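Local coordinates for putative isocitrate dehydrogenase, NAD-dependent (Methylococcus capsulatus, PDB 6LKY), which probably works as an NAD-dependent isocitrate dehydrogenase, oxidising isocitrate with NAD+ in a magnesium-dependent reaction, at residues 15-18 with 19-23; 267-271 with 272-276. The protein carries 1 engineered substitution. All coordinates share one frame; numbering follows the deposited sequence. Where two conformers were deposited one is given.

Contact 1. Residues 15-18 with 19-23; sequences SIVD and AAVKV
Lys-22 reaches back one helical turn to Asp-18, and the pair forms the charged, outward side of this stretch of helix. Starting at CB of Lys-22, the nearest atom of the preceding turn is the carbonyl oxygen of Asp-18, 4.0 Å off. CG stands beside the lysine's own backbone N (chi1 -73°), which keeps it by the same oxygen, with CG of Lys-22 to O of Asp-18 at 3.8 Å. Bends at the third and fourth torsions then fold the end of the chain over toward the carboxylate. CE of Lys-22 comes to 3.3 Å from OD2 of Asp-18, and NZ of Lys-22 meets that same OD2 at 3.3 Å, in a salt bridge whose hydrogen bond is weak. The carboxylate meets the ammonium unevenly: OD1 of Asp-18 stays 4.0 Å from NZ of Lys-22. Asp-18 does its part by holding CG anti to its own N (chi1 -171°). Beneath the charges, N of Lys-22 donates to O of Asp-18 at 3.1 Å, a nearly straight bond, and the same i to i+4 pattern links Ala-19 to Ser-15, Ala-20 to Ile-16 and Val-21 to Val-17. The methyls of Ala-19 and Ala-20 both lie near the carbonyl oxygen of Ile-16, that of Ala-20 as near to the one of Val-17, while CG1 of Val-17 and CG2 of Val-21 touch loosely at 4.4 Å. The apolar side is covered by Met-280 and Ile-281 of helix 278-290 and by Ala-330 and Ile-333 of helix 326-337. An amphipathic helix with an i, i+4 salt bridge on its solvent side is what is seen here, serving as the crossover helix of the beta-alpha-beta unit formed by strand 2-7, helix 13-26 and strand 31-35.

Contact 2. Residues 267-271 with 272-276; sequences PDIAD and KGIAN. With NAD (nicotinamide-adenine-dinucleotide), chain C.
Ile-269 and Ile-274 each hold CG1 between the backbone N and the carbonyl carbon (chi1 62° in both), and with this torsion their side chains cross at a slant, CG2 of Ile-269 lying 4.0 Å from CD1 of Ile-274. The backbone between them makes a type II beta turn from Ile-269 to Lys-272, with Asp-271 at its third position taking positive phi. The turn is closed by N of Lys-272 donating to O of Ile-269 at 3.1 Å, the donor standing well above the carbonyl plane. A water accepts the N-H of Ile-274 and donates to that same oxygen of Ile-269 at 2.6 Å, linking the turn to the loop that follows it. On the outside, the lysine chain of Lys-272 lies back along the turn until CE meets the carbonyl oxygen of Asp-268. On the inner side, CD1 of Ile-269 presses between the protein and the cofactor, 3.9 Å from CB of Ala-275 and 3.3 Å from N3A of NAD. Cutting this side chain back to an alanine is likely to open a gap beside the adenine and to leave CD1 of Ile-274 and the methyl of Ala-275 without their apolar neighbour. Asp-268 next door turns its carboxylate to the adenosine ribose and grips both hydroxyls, O2B donating to OD1 at 2.7 Å and O3B to OD2 at 2.8 Å. Such a two-pronged hold on the ribose diol is consistent with the use of NAD. Asn-276, whose side chain is hydrogen-bonded through OD1 to OG1 of Thr-278 and through ND2 to OD2 of Asp-317, offers its backbone to the adenine: N6A of NAD donates to O of Asn-276 at 2.9 Å, on a path bent to 137°.

Overall arrangement
Contact 1 and contact 2 lie far apart in sequence, yet their centres are only about 14 Å from each other, on the same side of the chain's centre. They meet at Ile-16, whose CG2 packs 4.0 Å from CB of Ala-275. The loop 267-276 forms part of the adenosine end of the NAD pocket and runs on into helix 278-290, whose Met-280 lies against Ile-16, Val-17 and Ala-20 of contact 1. Contact 1 backs this end of the pocket through Ile-16, whose side chain is about 5 Å from the NAD, nearest atoms. Gly-264, Ser-265 and Ala-266 add backbone N-H groups to the cofactor site, and Asn-176 of the second subunit adds its side chain.

Contact 1. Residues 15-18 with 19-23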
loop_
_atom_site.group_PDB
_atom_site.type_symbol
_atom_site.label_atom_id
_atom_site.label_comp_id
_atom_site.label_asym_id
_atom_site.label_seq_id
_atom_site.Cartn_x
_atom_site.Cartn_y
_atom_site.Cartn_z
ATOM N N SER A 15 0.710 28.240 6.249
ATOM C CA SER A 15 2.082 28.653 5.969
ATOM C C SER A 15 2.498 28.241 4.562
ATOM O O SER A 15 2.925 29.080 3.758
ATOM C CB SER A 15 3.048 28.091 7.017
ATOM O OG SER A 15 3.064 26.675 7.039
ATOM N N ILE A 16 2.339 26.956 4.226
ATOM C CA ILE A 16 2.807 26.487 2.925
ATOM C C ILE A 16 2.010 27.134 1.795
ATOM O O ILE A 16 2.579 27.533 0.772
ATOM C CB ILE A 16 2.771 24.949 2.867
ATOM C CG1 ILE A 16 1.327 24.432 2.922
ATOM C CG2 ILE A 16 3.610 24.376 3.999
ATOM C CD1 ILE A 16 1.210 22.936 2.796
ATOM N N VAL A 17 0.703 27.321 1.986
ATOM C CA VAL A 17 -0.089 28.001 0.965
ATOM C C VAL A 17 0.415 29.429 0.815
ATOM O O VAL A 17 0.579 29.938 -0.305
ATOM C CB VAL A 17 -1.589 27.953 1.322
ATOM C CG1 VAL A 17 -2.393 28.946 0.477
ATOM C CG2 VAL A 17 -2.148 26.529 1.170
ATOM N N ASP A 18 0.739 30.069 1.943
ATOM C CA ASP A 18 1.328 31.395 1.873
ATOM C C ASP A 18 2.577 31.354 1.009
ATOM O O ASP A 18 2.678 32.078 0.005
ATOM C CB ASP A 18 1.633 31.915 3.280
ATOM C CG ASP A 18 2.040 33.376 3.283
ATOM O OD1 ASP A 18 1.197 34.236 2.945
ATOM O OD2 ASP A 18 3.211 33.661 3.607
ATOM N N ALA A 19 3.477 30.412 1.314
ATOM C CA ALA A 19 4.690 30.265 0.524
ATOM C C ALA A 19 4.343 30.129 -0.948
ATOM O O ALA A 19 4.857 30.871 -1.795
ATOM C CB ALA A 19 5.502 29.065 1.019
ATOM N N ALA A 20 3.384 29.251 -1.262
ATOM C CA ALA A 20 3.124 28.984 -2.666
ATOM C C ALA A 20 2.611 30.236 -3.353
ATOM O O ALA A 20 3.055 30.570 -4.458
ATOM C CB ALA A 20 2.137 27.831 -2.822
ATOM N N VAL A 21 1.744 30.991 -2.671
ATOM C CA VAL A 21 1.198 32.197 -3.284
ATOM C C VAL A 21 2.331 33.135 -3.671
ATOM O O VAL A 21 2.407 33.600 -4.820
ATOM C CB VAL A 21 0.189 32.870 -2.329
ATOM C CG1 VAL A 21 -0.004 34.339 -2.684
ATOM C CG2 VAL A 21 -1.155 32.128 -2.370
ATOM N N LYS A 22 3.305 33.311 -2.766
ATOM C CA LYS A 22 4.407 34.218 -3.065
ATOM C C LYS A 22 5.138 33.762 -4.316
ATOM O O LYS A 22 5.354 34.554 -5.250
ATOM C CB LYS A 22 5.357 34.306 -1.871
ATOM C CG LYS A 22 4.806 35.099 -0.680
ATOM C CD LYS A 22 5.914 35.388 0.333
ATOM C CE LYS A 22 5.446 35.232 1.782
ATOM N NZ LYS A 22 4.519 36.309 2.231
ATOM N N VAL A 23 5.411 32.457 -4.405
ATOM C CA VAL A 23 6.148 31.939 -5.551
ATOM C C VAL A 23 5.355 32.168 -6.823
ATOM O O VAL A 23 5.899 32.628 -7.838
ATOM C CB VAL A 23 6.478 30.450 -5.342
ATOM C CG1 VAL A 23 6.880 29.801 -6.651
ATOM C CG2 VAL A 23 7.584 30.303 -4.300
#

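Contact 2. Residues 267-271 with 272-276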
loop_
_atom_site.group_PDB
_atom_site.type_symbol
_atom_site.label_atom_id
_atom_site.label_comp_id
_atom_site.label_asym_id
_atom_site.label_seq_id
_atom_site.Cartn_x
_atom_site.Cartn_y
_atom_site.Cartn_z
ATOM N N PRO A 267 -0.271 17.651 11.856
ATOM C CA PRO A 267 -0.410 18.266 13.187
ATOM C C PRO A 267 0.835 18.146 14.048
ATOM O O PRO A 267 1.012 18.966 14.958
ATOM C CB PRO A 267 -1.604 17.517 13.810
ATOM C CG PRO A 267 -1.729 16.241 13.020
ATOM C CD PRO A 267 -1.245 16.560 11.637
ATOM N N ASP A 268 1.702 17.156 13.805
ATOM C CA ASP A 268 2.896 17.025 14.636
ATOM C C ASP A 268 3.874 18.187 14.462
ATOM O O ASP A 268 4.686 18.426 15.362
ATOM C CB ASP A 268 3.609 15.687 14.375
ATOM C CG ASP A 268 3.918 15.451 12.903
ATOM O OD1 ASP A 268 3.306 16.112 12.043
ATOM O OD2 ASP A 268 4.776 14.586 12.602
ATOM N N ILE A 269 3.815 18.921 13.347
ATOM C CA ILE A 269 4.706 20.052 13.119
ATOM C C ILE A 269 3.943 21.339 12.833
ATOM O O ILE A 269 4.547 22.330 12.424
ATOM C CB ILE A 269 5.713 19.766 11.985
ATOM C CG1 ILE A 269 4.993 19.537 10.662
ATOM C CG2 ILE A 269 6.608 18.582 12.336
ATOM C CD1 ILE A 269 5.912 19.568 9.452
ATOM N N ALA A 270 2.627 21.351 13.032
ATOM C CA ALA A 270 1.874 22.576 12.796
ATOM C C ALA A 270 2.374 23.663 13.741
ATOM O O ALA A 270 2.682 23.398 14.907
ATOM C CB ALA A 270 0.372 22.337 12.996
ATOM N N ASP A 271 2.500 24.879 13.223
ATOM C CA ASP A 271 2.916 26.043 13.999
ATOM C C ASP A 271 4.383 25.992 14.421
ATOM O O ASP A 271 4.814 26.836 15.217
ATOM C CB ASP A 271 2.008 26.257 15.214
ATOM C CG ASP A 271 0.581 26.592 14.801
ATOM O OD1 ASP A 271 0.405 27.254 13.747
ATOM O OD2 ASP A 271 -0.361 26.176 15.509
ATOM N N LYS A 272 5.158 25.012 13.946
ATOM C CA LYS A 272 6.596 25.015 14.185
ATOM C C LYS A 272 7.365 25.729 13.080
ATOM O O LYS A 272 8.557 26.004 13.250
ATOM C CB LYS A 272 7.135 23.578 14.294
ATOM C CG LYS A 272 6.683 22.787 15.512
ATOM C CD LYS A 272 7.460 21.478 15.607
ATOM C CE LYS A 272 6.920 20.566 16.712
ATOM N NZ LYS A 272 7.005 21.209 18.059
ATOM N N GLY A 273 6.704 26.082 11.979
ATOM C CA GLY A 273 7.347 26.812 10.900
ATOM C C GLY A 273 8.421 26.066 10.124
ATOM O O GLY A 273 9.250 26.713 9.472
ATOM N N ILE A 274 8.408 24.730 10.126
ATOM C CA ILE A 274 9.448 23.929 9.484
ATOM C C ILE A 274 8.931 23.085 8.323
ATOM O O ILE A 274 9.731 22.401 7.671
ATOM C CB ILE A 274 10.171 23.033 10.511
ATOM C CG1 ILE A 274 9.190 22.047 11.154
ATOM C CG2 ILE A 274 10.853 23.880 11.585
ATOM C CD1 ILE A 274 9.862 20.943 11.951
ATOM N N ALA A 275 7.622 23.088 8.054
ATOM C CA ALA A 275 7.068 22.286 6.965
ATOM C C ALA A 275 7.712 22.622 5.620
ATOM O O ALA A 275 7.933 23.789 5.290
ATOM C CB ALA A 275 5.552 22.484 6.873
ATOM N N ASN A 276 7.983 21.583 4.836
ATOM C CA ASN A 276 8.466 21.748 3.472
ATOM C C ASN A 276 7.365 22.321 2.591
ATOM O O ASN A 276 6.283 21.728 2.505
ATOM C CB ASN A 276 8.940 20.417 2.911
ATOM C CG ASN A 276 9.755 20.576 1.649
ATOM O OD1 ASN A 276 9.636 21.580 0.931
ATOM N ND2 ASN A 276 10.598 19.585 1.368
HETATM P PA NAD C . 0.191 13.909 7.174
HETATM O O1A NAD C . -0.501 15.141 7.703
HETATM O O2A NAD C . 0.454 14.030 5.704
HETATM O O5B NAD C . 1.526 13.653 8.020
HETATM C C5B NAD C . 2.290 12.481 7.748
HETATM C C4B NAD C . 3.740 12.750 8.103
HETATM O O4B NAD C . 4.288 13.562 7.045
HETATM C C3B NAD C . 3.820 13.533 9.407
HETATM O O3B NAD C . 4.897 13.067 10.206
HETATM C C2B NAD C . 4.069 14.959 8.942
HETATM O O2B NAD C . 4.798 15.765 9.880
HETATM C C1B NAD C . 4.777 14.779 7.606
HETATM N N9A NAD C . 4.399 15.963 6.847
HETATM C C8A NAD C . 3.386 15.854 5.781
HETATM N N7A NAD C . 3.535 17.202 5.203
HETATM C C5A NAD C . 4.975 17.310 4.992
HETATM C C6A NAD C . 5.436 18.755 5.059
HETATM N N6A NAD C . 5.007 19.448 3.834
HETATM N N1A NAD C . 6.905 18.743 5.127
HETATM C C2A NAD C . 7.453 18.096 6.336
HETATM N N3A NAD C . 6.415 17.385 7.087
HETATM C C4A NAD C . 5.552 16.611 6.199
HETATM O O3 NAD C . -0.733 12.609 7.356
HETATM P PN NAD C . -1.542 12.198 8.669
HETATM O O1N NAD C . -0.868 12.587 9.946
HETATM O O2N NAD C . -1.749 10.696 8.559
HETATM O O5D NAD C . -2.958 12.955 8.585
HETATM C C5D NAD C . -3.127 14.252 9.181
HETATM C C4D NAD C . -4.434 14.864 8.694
HETATM O O4D NAD C . -4.332 15.300 7.327
HETATM C C3D NAD C . -5.582 13.855 8.771
HETATM O O3D NAD C . -6.692 14.512 9.375
HETATM C C2D NAD C . -5.872 13.546 7.313
HETATM O O2D NAD C . -7.239 13.243 7.044
HETATM C C1D NAD C . -5.487 14.837 6.604
HETATM N N1N NAD C . -5.293 14.545 5.161
HETATM C C2N NAD C . -5.315 15.728 4.312
HETATM C C3N NAD C . -5.324 15.218 2.889
HETATM C C7N NAD C . -5.795 16.258 1.868
HETATM O O7N NAD C . -5.081 16.168 0.642
HETATM N N7N NAD C . -5.783 17.605 2.433
HETATM C C4N NAD C . -4.049 14.489 2.492
HETATM C C5N NAD C . -3.626 13.467 3.528
HETATM C C6N NAD C . -4.131 13.649 4.963
HETATM O O HOH W 1 5.574 23.616 10.447
#